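Local atomic coordinates of glycerate 2-kinase (Pyrococcus horikoshii, PDB entry 1X3L), a protein that catalyses the magnesium-dependent transfer of phosphate from ATP to D-glycerate, forming 2-phosphoglycerate. Residues A96-P101 against S134-E138; S159-E165 against I223-I229; T168-H172 against T215-A220; V176-A182 against A206-V211. One frame throughout, in Å; residues are numbered along the deposited sequence.

Contact 1. Residues A96-P101 against S134-E138. With SO4 (sulfate ion), chain B.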
loop_
_atom_site.group_PDB
_atom_site.type_symbol
_atom_site.label_atom_id
_atom_site.label_comp_id
_atom_site.label_asym_id
_atom_site.label_seq_id
_atom_site.Cartn_x
_atom_site.Cartn_y
_atom_site.Cartn_z
ATOM N N ALA A 96 14.891 1.865 -12.125
ATOM C CA ALA A 96 15.622 0.660 -11.764
ATOM C C ALA A 96 14.808 -0.620 -11.845
ATOM O O ALA A 96 13.618 -0.597 -12.140
ATOM C CB ALA A 96 16.200 0.817 -10.366
ATOM N N GLY A 97 15.465 -1.739 -11.563
ATOM C CA GLY A 97 14.804 -3.029 -11.626
ATOM C C GLY A 97 13.817 -3.349 -10.518
ATOM O O GLY A 97 13.989 -2.949 -9.360
ATOM N N HIS A 98 12.775 -4.085 -10.895
ATOM C CA HIS A 98 11.721 -4.523 -9.989
ATOM C C HIS A 98 10.876 -5.551 -10.736
ATOM O O HIS A 98 10.543 -5.352 -11.906
ATOM C CB HIS A 98 10.848 -3.338 -9.559
ATOM C CG HIS A 98 9.709 -3.721 -8.665
ATOM N ND1 HIS A 98 8.540 -4.274 -9.142
ATOM C CD2 HIS A 98 9.581 -3.675 -7.317
ATOM C CE1 HIS A 98 7.741 -4.554 -8.127
ATOM N NE2 HIS A 98 8.350 -4.200 -7.009
ATOM N N PRO A 99 10.491 -6.652 -10.070
ATOM C CA PRO A 99 10.758 -7.041 -8.680
ATOM C C PRO A 99 12.179 -7.516 -8.378
ATOM O O PRO A 99 12.497 -7.835 -7.235
ATOM C CB PRO A 99 9.730 -8.138 -8.440
ATOM C CG PRO A 99 9.714 -8.833 -9.757
ATOM C CD PRO A 99 9.676 -7.679 -10.743
ATOM N N ILE A 100 13.029 -7.580 -9.396
ATOM C CA ILE A 100 14.405 -8.018 -9.189
ATOM C C ILE A 100 15.331 -6.830 -9.363
ATOM O O ILE A 100 15.323 -6.171 -10.403
ATOM C CB ILE A 100 14.808 -9.123 -10.183
ATOM C CG1 ILE A 100 13.880 -10.328 -10.015
ATOM C CG2 ILE A 100 16.261 -9.539 -9.942
ATOM C CD1 ILE A 100 14.181 -11.466 -10.970
ATOM N N PRO A 101 16.148 -6.540 -8.341
ATOM C CA PRO A 101 17.079 -5.412 -8.395
ATOM C C PRO A 101 18.166 -5.571 -9.455
ATOM O O PRO A 101 18.598 -6.687 -9.753
ATOM C CB PRO A 101 17.654 -5.381 -6.984
ATOM C CG PRO A 101 17.692 -6.838 -6.622
ATOM C CD PRO A 101 16.344 -7.325 -7.106
ATOM N N SER A 134 11.999 -2.045 -2.174
ATOM C CA SER A 134 13.024 -3.032 -1.833
ATOM C C SER A 134 13.953 -3.382 -2.990
ATOM O O SER A 134 15.170 -3.442 -2.814
ATOM C CB SER A 134 12.387 -4.317 -1.298
ATOM O OG SER A 134 11.829 -4.113 -0.015
ATOM N N ALA A 135 13.378 -3.620 -4.166
ATOM C CA ALA A 135 14.162 -3.974 -5.346
ATOM C C ALA A 135 14.700 -2.744 -6.073
ATOM O O ALA A 135 15.822 -2.752 -6.584
ATOM C CB ALA A 135 13.311 -4.811 -6.299
ATOM N N LEU A 136 13.898 -1.686 -6.109
ATOM C CA LEU A 136 14.275 -0.449 -6.783
ATOM C C LEU A 136 15.369 0.336 -6.077
ATOM O O LEU A 136 16.101 1.098 -6.708
ATOM C CB LEU A 136 13.057 0.462 -6.921
ATOM C CG LEU A 136 11.895 0.014 -7.802
ATOM C CD1 LEU A 136 10.708 0.957 -7.585
ATOM C CD2 LEU A 136 12.335 0.004 -9.267
ATOM N N PHE A 137 15.473 0.153 -4.766
ATOM C CA PHE A 137 16.438 0.892 -3.967
ATOM C C PHE A 137 17.239 -0.065 -3.095
ATOM O O PHE A 137 16.798 -0.445 -2.009
ATOM C CB PHE A 137 15.673 1.881 -3.090
ATOM C CG PHE A 137 16.525 2.925 -2.451
ATOM C CD1 PHE A 137 16.967 4.023 -3.183
ATOM C CD2 PHE A 137 16.842 2.845 -1.100
ATOM C CE1 PHE A 137 17.707 5.033 -2.570
ATOM C CE2 PHE A 137 17.584 3.851 -0.481
ATOM C CZ PHE A 137 18.014 4.944 -1.217
ATOM N N GLU A 138 18.419 -0.452 -3.569
ATOM C CA GLU A 138 19.249 -1.380 -2.819
ATOM C C GLU A 138 20.745 -1.201 -3.036
ATOM O O GLU A 138 21.202 -0.850 -4.124
ATOM C CB GLU A 138 18.848 -2.822 -3.152
ATOM C CG GLU A 138 19.697 -3.887 -2.462
ATOM C CD GLU A 138 19.783 -3.695 -0.955
ATOM O OE1 GLU A 138 18.733 -3.684 -0.286
ATOM O OE2 GLU A 138 20.906 -3.557 -0.433
HETATM S S SO4 B . 8.169 -3.736 -1.262
HETATM O O1 SO4 B . 8.449 -3.669 0.182
HETATM O O2 SO4 B . 7.802 -5.119 -1.608
HETATM O O3 SO4 B . 9.357 -3.329 -2.035
HETATM O O4 SO4 B . 7.053 -2.832 -1.592
#
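Ala135 and Leu136, at the end of helix 133-136, pack into the bend made by Ala96-Pro101, the loop leaving strand 92-96. That strand is an outer one of a six-stranded parallel sheet whose strand order, 3-2-1-4-5-6, is that of a Rossmann-like fold, and the contact forms beyond the carboxyl ends of the strands. Leu136 has CG beside its backbone N (chi1 -65°), which brings CD2 within 3.7 Å of His98 CB and 4.1 Å of Ala96 CB. The Ala135 methyl is held from two directions: its CB is 4.0 Å from Pro101 CD and also 4.0 Å from His98 CD2, approaching the imidazole obliquely. A second group of contacts sets carbon against carbonyl oxygen. The His98-Pro99 peptide is cis, and Pro99 O meets Ala135 CB at 3.3 Å; Pro101 CB meets Ala135 O at 3.2 Å. Gly97 O and Ala135 O face each other as two acceptors and do not bond; Ala135 O is taken by Ser105 OG. A sulfate, probably from the crystallisation liquor, lies on the amide groups of Gly132, Ser134 and Ala206, consistent with a phosphate-binding position, and the His98 side chain lies beside Lys58, a probable substrate ligand. The bond from Ser134 N to sulfate O3 is 2.9 Å long and nearly straight, with 164° at the hydrogen.

Contact 2. Residues S159-E165 against I223-I229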
loop_
_atom_site.group_PDB
_atom_site.type_symbol
_atom_site.label_atom_id
_atom_site.label_comp_id
_atom_site.label_asym_id
_atom_site.label_seq_id
_atom_site.Cartn_x
_atom_site.Cartn_y
_atom_site.Cartn_z
ATOM N N SER A 159 14.062 -22.904 -0.178
ATOM C CA SER A 159 13.939 -23.750 1.004
ATOM C C SER A 159 12.688 -23.443 1.817
ATOM O O SER A 159 12.524 -23.943 2.931
ATOM C CB SER A 159 15.175 -23.591 1.889
ATOM O OG SER A 159 15.286 -22.257 2.352
ATOM N N GLY A 160 11.807 -22.622 1.255
ATOM C CA GLY A 160 10.586 -22.269 1.954
ATOM C C GLY A 160 10.867 -21.574 3.269
ATOM O O GLY A 160 10.918 -22.209 4.322
ATOM N N ALA A 161 11.054 -20.261 3.207
ATOM C CA ALA A 161 11.333 -19.478 4.403
ATOM C C ALA A 161 10.236 -18.446 4.622
ATOM O O ALA A 161 9.732 -17.856 3.665
ATOM C CB ALA A 161 12.678 -18.788 4.263
ATOM N N LYS A 162 9.865 -18.230 5.880
ATOM C CA LYS A 162 8.829 -17.256 6.195
ATOM C C LYS A 162 9.283 -15.878 5.722
ATOM O O LYS A 162 10.468 -15.549 5.789
ATOM C CB LYS A 162 8.541 -17.255 7.699
ATOM C CG LYS A 162 7.994 -18.585 8.213
ATOM C CD LYS A 162 7.515 -18.484 9.656
ATOM C CE LYS A 162 6.989 -19.823 10.166
ATOM N NZ LYS A 162 6.419 -19.729 11.547
ATOM N N ILE A 163 8.339 -15.078 5.238
ATOM C CA ILE A 163 8.643 -13.748 4.718
ATOM C C ILE A 163 9.381 -12.800 5.669
ATOM O O ILE A 163 10.229 -12.017 5.234
ATOM C CB ILE A 163 7.354 -13.055 4.210
ATOM C CG1 ILE A 163 7.651 -11.600 3.827
ATOM C CG2 ILE A 163 6.268 -13.149 5.267
ATOM C CD1 ILE A 163 6.446 -10.854 3.296
ATOM N N HIS A 164 9.074 -12.857 6.959
ATOM C CA HIS A 164 9.741 -11.968 7.901
ATOM C C HIS A 164 11.164 -12.442 8.199
ATOM O O HIS A 164 12.026 -11.644 8.572
ATOM C CB HIS A 164 8.931 -11.850 9.198
ATOM C CG HIS A 164 8.926 -13.093 10.031
ATOM N ND1 HIS A 164 10.009 -13.485 10.789
ATOM C CD2 HIS A 164 7.965 -14.025 10.237
ATOM C CE1 HIS A 164 9.714 -14.604 11.428
ATOM N NE2 HIS A 164 8.480 -14.952 11.111
ATOM N N GLU A 165 11.404 -13.741 8.030
ATOM C CA GLU A 165 12.728 -14.312 8.266
ATOM C C GLU A 165 13.633 -13.943 7.099
ATOM O O GLU A 165 14.847 -13.829 7.256
ATOM C CB GLU A 165 12.650 -15.838 8.390
ATOM C CG GLU A 165 11.816 -16.328 9.560
ATOM C CD GLU A 165 11.781 -17.842 9.664
ATOM O OE1 GLU A 165 11.390 -18.500 8.680
ATOM O OE2 GLU A 165 12.145 -18.376 10.733
ATOM N N ILE A 223 18.558 -18.246 11.190
ATOM C CA ILE A 223 17.652 -18.475 10.072
ATOM C C ILE A 223 18.311 -19.220 8.918
ATOM O O ILE A 223 17.752 -20.190 8.403
ATOM C CB ILE A 223 17.081 -17.134 9.549
ATOM C CG1 ILE A 223 16.086 -16.564 10.566
ATOM C CG2 ILE A 223 16.422 -17.334 8.191
ATOM C CD1 ILE A 223 15.575 -15.180 10.225
ATOM N N LEU A 224 19.491 -18.768 8.504
ATOM C CA LEU A 224 20.193 -19.418 7.405
ATOM C C LEU A 224 20.535 -20.861 7.752
ATOM O O LEU A 224 20.474 -21.743 6.898
ATOM C CB LEU A 224 21.468 -18.647 7.049
ATOM C CG LEU A 224 21.249 -17.286 6.382
ATOM C CD1 LEU A 224 22.590 -16.643 6.069
ATOM C CD2 LEU A 224 20.442 -17.467 5.106
ATOM N N GLU A 225 20.889 -21.097 9.010
ATOM C CA GLU A 225 21.230 -22.440 9.462
ATOM C C GLU A 225 19.972 -23.298 9.572
ATOM O O GLU A 225 19.952 -24.449 9.132
ATOM C CB GLU A 225 21.938 -22.380 10.820
ATOM C CG GLU A 225 23.325 -21.749 10.771
ATOM C CD GLU A 225 24.001 -21.707 12.132
ATOM O OE1 GLU A 225 23.448 -21.069 13.054
ATOM O OE2 GLU A 225 25.084 -22.314 12.279
ATOM N N LEU A 226 18.923 -22.728 10.156
ATOM C CA LEU A 226 17.658 -23.431 10.330
ATOM C C LEU A 226 17.153 -24.031 9.021
ATOM O O LEU A 226 16.517 -25.084 9.016
ATOM C CB LEU A 226 16.597 -22.482 10.888
ATOM C CG LEU A 226 15.207 -23.097 11.071
ATOM C CD1 LEU A 226 15.278 -24.213 12.103
ATOM C CD2 LEU A 226 14.217 -22.025 11.503
ATOM N N TYR A 227 17.438 -23.357 7.913
ATOM C CA TYR A 227 17.006 -23.827 6.604
ATOM C C TYR A 227 18.152 -24.442 5.814
ATOM O O TYR A 227 18.093 -24.551 4.589
ATOM C CB TYR A 227 16.377 -22.669 5.830
ATOM C CG TYR A 227 15.055 -22.220 6.415
ATOM C CD1 TYR A 227 14.679 -20.877 6.396
ATOM C CD2 TYR A 227 14.173 -23.142 6.982
ATOM C CE1 TYR A 227 13.458 -20.465 6.931
ATOM C CE2 TYR A 227 12.952 -22.740 7.516
ATOM C CZ TYR A 227 12.602 -21.403 7.487
ATOM O OH TYR A 227 11.397 -21.004 8.011
ATOM N N ASP A 228 19.192 -24.848 6.536
ATOM C CA ASP A 228 20.375 -25.470 5.948
ATOM C C ASP A 228 20.894 -24.819 4.670
ATOM O O ASP A 228 21.221 -25.511 3.705
ATOM C CB ASP A 228 20.110 -26.955 5.692
ATOM C CG ASP A 228 19.987 -27.753 6.977
ATOM O OD1 ASP A 228 20.968 -27.789 7.753
ATOM O OD2 ASP A 228 18.911 -28.341 7.213
ATOM N N ILE A 229 20.970 -23.493 4.664
ATOM C CA ILE A 229 21.485 -22.775 3.504
ATOM C C ILE A 229 22.652 -21.890 3.923
ATOM O O ILE A 229 23.225 -21.172 3.105
ATOM C CB ILE A 229 20.402 -21.894 2.839
ATOM C CG1 ILE A 229 19.764 -20.973 3.878
ATOM C CG2 ILE A 229 19.358 -22.773 2.165
ATOM C CD1 ILE A 229 18.754 -20.014 3.291
#
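The backbones of Ser159-Glu165 and Ile223-Ile229 run in opposite senses, with Ser159 CA 6.4 Å from Tyr227 CA and Glu165 CA 6.7 Å from Ile223 CA. Tyr227 reaches across this gap, and its OH donates to Glu165 OE1 at 2.6 Å on the syn lone pair, carboxylate and ring planes standing 84° apart. Glu165 CG beside the backbone N (chi1 -62°) carries the extended chain there. The same oxygen receives Lys162 N at 3.2 Å on its anti lone pair, so two donors grip OE1. Lys162 is the N-cap of helix 163-171, and the carboxylate of Glu165 folds back to its amide; at the other side, helix 217-226 ends in a Schellman motif with Asp228 as C-prime residue. The contact thus joins the start of one helix to the end of another. Over one face of the phenol, toward the rim, lies Gly160 O, 3.7 Å above the plane. Ala161 CB approaches obliquely, a tight 3.2 Å from Tyr227 CE1. A leucine in place of Tyr227 would probably leave Glu165 OE1 with one donor fewer and the Gly160 carbonyl without the ring beneath it. Ile223 CD1 packs on the base of the Glu165 side chain, 3.5 Å from its CB.

Contact 3. Residues T168-H172 against T215-A220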
loop_
_atom_site.group_PDB
_atom_site.type_symbol
_atom_site.label_atom_id
_atom_site.label_comp_id
_atom_site.label_asym_id
_atom_site.label_seq_id
_atom_site.Cartn_x
_atom_site.Cartn_y
_atom_site.Cartn_z
ATOM N N THR A 168 14.628 -10.380 7.580
ATOM C CA THR A 168 15.659 -10.296 8.607
ATOM C C THR A 168 17.035 -10.486 7.986
ATOM O O THR A 168 17.968 -9.731 8.272
ATOM C CB THR A 168 15.453 -11.366 9.687
ATOM O OG1 THR A 168 14.264 -11.064 10.426
ATOM C CG2 THR A 168 16.646 -11.414 10.634
ATOM N N VAL A 169 17.155 -11.498 7.135
ATOM C CA VAL A 169 18.417 -11.770 6.475
ATOM C C VAL A 169 18.754 -10.640 5.510
ATOM O O VAL A 169 19.861 -10.116 5.542
ATOM C CB VAL A 169 18.379 -13.113 5.708
ATOM C CG1 VAL A 169 19.685 -13.323 4.959
ATOM C CG2 VAL A 169 18.153 -14.261 6.681
ATOM N N ARG A 170 17.795 -10.249 4.669
ATOM C CA ARG A 170 18.031 -9.181 3.697
ATOM C C ARG A 170 18.385 -7.849 4.357
ATOM O O ARG A 170 19.256 -7.118 3.871
ATOM C CB ARG A 170 16.817 -8.998 2.773
ATOM C CG ARG A 170 16.544 -10.190 1.848
ATOM C CD ARG A 170 15.465 -9.895 0.790
ATOM N NE ARG A 170 14.202 -9.453 1.383
ATOM C CZ ARG A 170 13.893 -8.184 1.639
ATOM N NH1 ARG A 170 14.750 -7.213 1.347
ATOM N NH2 ARG A 170 12.732 -7.885 2.204
ATOM N N LYS A 171 17.717 -7.529 5.462
ATOM C CA LYS A 171 18.003 -6.282 6.164
ATOM C C LYS A 171 19.437 -6.253 6.695
ATOM O O LYS A 171 20.035 -5.181 6.819
ATOM C CB LYS A 171 17.023 -6.074 7.325
ATOM C CG LYS A 171 15.607 -5.706 6.882
ATOM C CD LYS A 171 14.682 -5.452 8.069
ATOM C CE LYS A 171 13.302 -5.021 7.582
ATOM N NZ LYS A 171 12.431 -4.532 8.684
ATOM N N HIS A 172 19.992 -7.425 6.996
ATOM C CA HIS A 172 21.353 -7.492 7.523
ATOM C C HIS A 172 22.477 -7.620 6.497
ATOM O O HIS A 172 23.620 -7.885 6.862
ATOM C CB HIS A 172 21.465 -8.608 8.568
ATOM C CG HIS A 172 20.805 -8.272 9.869
ATOM N ND1 HIS A 172 19.444 -8.379 10.064
ATOM C CD2 HIS A 172 21.306 -7.747 11.013
ATOM C CE1 HIS A 172 19.136 -7.933 11.269
ATOM N NE2 HIS A 172 20.247 -7.543 11.865
ATOM N N THR A 215 15.421 -7.303 14.696
ATOM C CA THR A 215 16.201 -8.503 14.399
ATOM C C THR A 215 17.704 -8.212 14.455
ATOM O O THR A 215 18.137 -7.063 14.318
ATOM C CB THR A 215 15.840 -9.098 13.021
ATOM O OG1 THR A 215 16.241 -8.200 11.981
ATOM C CG2 THR A 215 14.338 -9.338 12.936
ATOM N N THR A 216 18.494 -9.261 14.650
ATOM C CA THR A 216 19.937 -9.121 14.769
ATOM C C THR A 216 20.702 -10.016 13.809
ATOM O O THR A 216 20.111 -10.815 13.083
ATOM C CB THR A 216 20.382 -9.492 16.185
ATOM O OG1 THR A 216 20.029 -10.857 16.439
ATOM C CG2 THR A 216 19.696 -8.608 17.214
ATOM N N PHE A 217 22.026 -9.876 13.819
ATOM C CA PHE A 217 22.891 -10.695 12.977
ATOM C C PHE A 217 22.736 -12.140 13.433
ATOM O O PHE A 217 22.763 -13.068 12.627
ATOM C CB PHE A 217 24.354 -10.263 13.124
ATOM C CG PHE A 217 24.701 -9.014 12.364
ATOM C CD1 PHE A 217 24.703 -9.009 10.976
ATOM C CD2 PHE A 217 25.019 -7.838 13.037
ATOM C CE1 PHE A 217 25.015 -7.853 10.265
ATOM C CE2 PHE A 217 25.335 -6.678 12.335
ATOM C CZ PHE A 217 25.333 -6.685 10.946
ATOM N N GLU A 218 22.568 -12.321 14.736
ATOM C CA GLU A 218 22.400 -13.651 15.301
ATOM C C GLU A 218 21.109 -14.275 14.769
ATOM O O GLU A 218 21.074 -15.464 14.447
ATOM C CB GLU A 218 22.372 -13.561 16.825
ATOM C CG GLU A 218 22.387 -14.897 17.541
ATOM C CD GLU A 218 22.780 -14.752 19.001
ATOM O OE1 GLU A 218 23.910 -14.275 19.262
ATOM O OE2 GLU A 218 21.969 -15.109 19.883
ATOM N N ASP A 219 20.052 -13.469 14.669
ATOM C CA ASP A 219 18.782 -13.967 14.146
ATOM C C ASP A 219 18.970 -14.384 12.691
ATOM O O ASP A 219 18.454 -15.414 12.258
ATOM C CB ASP A 219 17.684 -12.895 14.224
ATOM C CG ASP A 219 17.245 -12.603 15.644
ATOM O OD1 ASP A 219 17.287 -13.524 16.486
ATOM O OD2 ASP A 219 16.839 -11.454 15.918
ATOM N N ALA A 220 19.714 -13.579 11.938
ATOM C CA ALA A 220 19.968 -13.873 10.532
ATOM C C ALA A 220 20.735 -15.185 10.355
ATOM O O ALA A 220 20.423 -15.976 9.465
ATOM C CB ALA A 220 20.734 -12.728 9.895
#
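His172 and Phe217 form a T-shaped stack: the edge of the imidazole points at the phenyl face, with ring centroids 4.9 Å apart and planes at 69°. The touching atom is His172 CD2, which stands 3.6 Å above the Phe217 plane toward its rim. One face of the imidazole carries Thr216 O, 3.4 Å above it, while at the ring edge His172 CE1 meets Thr215 OG1 at 3.0 Å. Beside this, Thr168 presses on Thr215. Its CG2 lies only 3.4 Å from Thr215 CB, closer than usual for two carbons, and the Ala220 methyl fills in against Val169 CG2.

What fixes the rotation of the imidazole is a pair of bonds. His172 CG lies beside the backbone N (chi1 -73°), turning ND1 back onto its own helix, where it donates to Thr168 O at 2.7 Å close to the ring plane. NE2 is bonded to Glu251 OE2, and with ND1 donating to a carbonyl, that carboxylate would probably favour a proton on NE2 too, and so a positive ring. The threonine hydroxyls also have partners: Thr168 OG1 with His164 O, Thr215 OG1 with Asp213.

Further out, Arg222 forms a salt bridge with Asp219 OD1, helping to place that carboxylate. Asp219 in turn shapes the turn that bears Phe217: Thr216 N donates to Asp219 OD2 at 3.0 Å, and Asp219 N to Thr216 OG1 at 3.2 Å. This reciprocal pair is the capping box that starts helix 217-226, set against the carboxyl end of helix 163-171.

Contact 4. Residues V176-A182 against A206-V211. With SO4 (sulfate ion), chain B.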
loop_
_atom_site.group_PDB
_atom_site.type_symbol
_atom_site.label_atom_id
_atom_site.label_comp_id
_atom_site.label_asym_id
_atom_site.label_seq_id
_atom_site.Cartn_x
_atom_site.Cartn_y
_atom_site.Cartn_z
ATOM N N VAL A 176 21.180 0.112 3.265
ATOM C CA VAL A 176 20.117 1.104 3.417
ATOM C C VAL A 176 18.833 0.607 4.092
ATOM O O VAL A 176 18.040 1.403 4.602
ATOM C CB VAL A 176 19.753 1.726 2.049
ATOM C CG1 VAL A 176 20.926 2.547 1.532
ATOM C CG2 VAL A 176 19.394 0.641 1.057
ATOM N N LYS A 177 18.630 -0.702 4.100
ATOM C CA LYS A 177 17.438 -1.272 4.713
ATOM C C LYS A 177 17.612 -1.428 6.222
ATOM O O LYS A 177 18.703 -1.228 6.748
ATOM C CB LYS A 177 17.132 -2.627 4.071
ATOM C CG LYS A 177 16.678 -2.525 2.622
ATOM C CD LYS A 177 16.672 -3.887 1.948
ATOM C CE LYS A 177 15.928 -3.850 0.617
ATOM N NZ LYS A 177 16.399 -2.765 -0.277
ATOM N N GLY A 178 16.529 -1.776 6.915
ATOM C CA GLY A 178 16.605 -1.956 8.355
ATOM C C GLY A 178 16.953 -0.685 9.106
ATOM O O GLY A 178 17.735 -0.713 10.059
ATOM N N GLY A 179 16.375 0.430 8.672
ATOM C CA GLY A 179 16.621 1.709 9.317
ATOM C C GLY A 179 17.977 2.345 9.035
ATOM O O GLY A 179 18.264 3.447 9.515
ATOM N N LYS A 180 18.808 1.675 8.244
ATOM C CA LYS A 180 20.136 2.199 7.954
ATOM C C LYS A 180 20.153 3.495 7.157
ATOM O O LYS A 180 21.059 4.310 7.327
ATOM C CB LYS A 180 20.980 1.120 7.269
ATOM C CG LYS A 180 21.406 0.013 8.240
ATOM C CD LYS A 180 22.211 -1.081 7.554
ATOM C CE LYS A 180 22.847 -2.010 8.572
ATOM N NZ LYS A 180 23.827 -1.278 9.443
ATOM N N LEU A 181 19.161 3.704 6.294
ATOM C CA LEU A 181 19.114 4.939 5.522
ATOM C C LEU A 181 18.888 6.095 6.500
ATOM O O LEU A 181 19.543 7.133 6.414
ATOM C CB LEU A 181 17.980 4.898 4.486
ATOM C CG LEU A 181 17.929 6.056 3.482
ATOM C CD1 LEU A 181 19.139 5.983 2.549
ATOM C CD2 LEU A 181 16.635 5.986 2.671
ATOM N N ALA A 182 17.967 5.906 7.439
ATOM C CA ALA A 182 17.676 6.938 8.427
ATOM C C ALA A 182 18.903 7.244 9.291
ATOM O O ALA A 182 19.086 8.376 9.727
ATOM C CB ALA A 182 16.514 6.505 9.311
ATOM N N ALA A 206 9.253 -1.588 1.689
ATOM C CA ALA A 206 10.578 -1.297 1.145
ATOM C C ALA A 206 11.668 -1.818 2.078
ATOM O O ALA A 206 12.830 -1.431 1.968
ATOM C CB ALA A 206 10.749 0.207 0.928
ATOM N N SER A 207 11.277 -2.700 2.992
ATOM C CA SER A 207 12.195 -3.288 3.961
ATOM C C SER A 207 12.605 -2.310 5.060
ATOM O O SER A 207 13.710 -2.384 5.593
ATOM C CB SER A 207 13.430 -3.846 3.252
ATOM O OG SER A 207 13.075 -4.960 2.449
ATOM N N GLY A 208 11.691 -1.397 5.384
ATOM C CA GLY A 208 11.904 -0.416 6.436
ATOM C C GLY A 208 13.256 0.260 6.527
ATOM O O GLY A 208 13.954 0.109 7.532
ATOM N N PRO A 209 13.648 1.032 5.503
ATOM C CA PRO A 209 14.938 1.726 5.506
ATOM C C PRO A 209 15.021 2.867 6.529
ATOM O O PRO A 209 16.117 3.321 6.861
ATOM C CB PRO A 209 15.064 2.222 4.062
ATOM C CG PRO A 209 13.631 2.482 3.679
ATOM C CD PRO A 209 12.928 1.258 4.235
ATOM N N THR A 210 13.873 3.324 7.030
ATOM C CA THR A 210 13.852 4.412 8.013
ATOM C C THR A 210 13.149 4.051 9.330
ATOM O O THR A 210 12.866 4.927 10.153
ATOM C CB THR A 210 13.168 5.686 7.445
ATOM O OG1 THR A 210 11.762 5.451 7.290
ATOM C CG2 THR A 210 13.761 6.057 6.095
ATOM N N VAL A 211 12.857 2.770 9.531
ATOM C CA VAL A 211 12.211 2.342 10.765
ATOM C C VAL A 211 13.087 1.336 11.496
ATOM O O VAL A 211 13.942 0.682 10.896
ATOM C CB VAL A 211 10.825 1.700 10.503
ATOM C CG1 VAL A 211 9.870 2.739 9.925
ATOM C CG2 VAL A 211 10.968 0.522 9.562
HETATM S S SO4 B . 8.169 -3.736 -1.262
HETATM O O1 SO4 B . 8.449 -3.669 0.182
HETATM O O2 SO4 B . 7.802 -5.119 -1.608
HETATM O O3 SO4 B . 9.357 -3.329 -2.035
HETATM O O4 SO4 B . 7.053 -2.832 -1.592
HETATM O O HOH W 1 14.949 -0.386 0.281
#
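Peptide groups are the flat units that meet between Gly178-Gly179 and Ser207-Pro209, and they meet at their edges. Gly179 N donates to Gly208 O at 2.7 Å, lying in the carbonyl plane. Gly178 N points almost in line with the C=O bond of Ser207, 3.2 Å from its O and with 173° at the hydrogen. Pro209 O is the most crowded of these oxygens: Ala182 N reaches it at 3.2 Å, tilted 22° from the carbonyl plane, Leu181 N gives a weak bond, and Gly179 CA adds a CH...O contact at 3.0 Å. The carbonyl of Pro209 thereby receives amides at the start of the short, weakly bonded helix 180-183. Just ahead of that helix, Lys177-Lys180 forms a type I' beta turn, its two middle residues being glycines with positive phi; a side chain on Gly179 would strike Val211 O. Across from it, Ala206, Ser207 and Gly208 all take positive phi as well, in the loop after strand 188-194 of the parallel sheet. Lys177 lies along Ser207, its CD a tight 3.5 Å from Ser207 CB, and then bends at its end (chi4 52°). Its NZ forms a salt bridge with Glu138 and a bond to Ser134 O, and donates at 2.8 Å to a water that also reaches Ala206 O. A methionine in place of Lys177 would probably leave the Glu138 carboxylate without its opposite charge and the water without this donor. Ser207 OG pairs with Ser134 and Arg170, while Ala206 N donates to sulfate O1 at 2.7 Å.

All four contacts belong to the Rossmann-like part of the chain and its attached helices. Contact 1 closes first along the sequence; contacts 2, 3 and 4 then lie one within another, so that the chain folds back on itself from Ser159 to Ile229. Contacts 2 and 3, centres 11 Å apart, join the same two helices, 163-171 and 217-226, and share the packing of Ile223 against Thr168 and Val169. Contacts 1 and 4, centres 14 Å apart, touch directly and bind one sulfate; the side chain of the probable substrate ligand Lys58 is about 4 Å from that of His98. Arg170 and Lys171 link contact 3 to contact 4, joining the outer helix pair to the sulfate site.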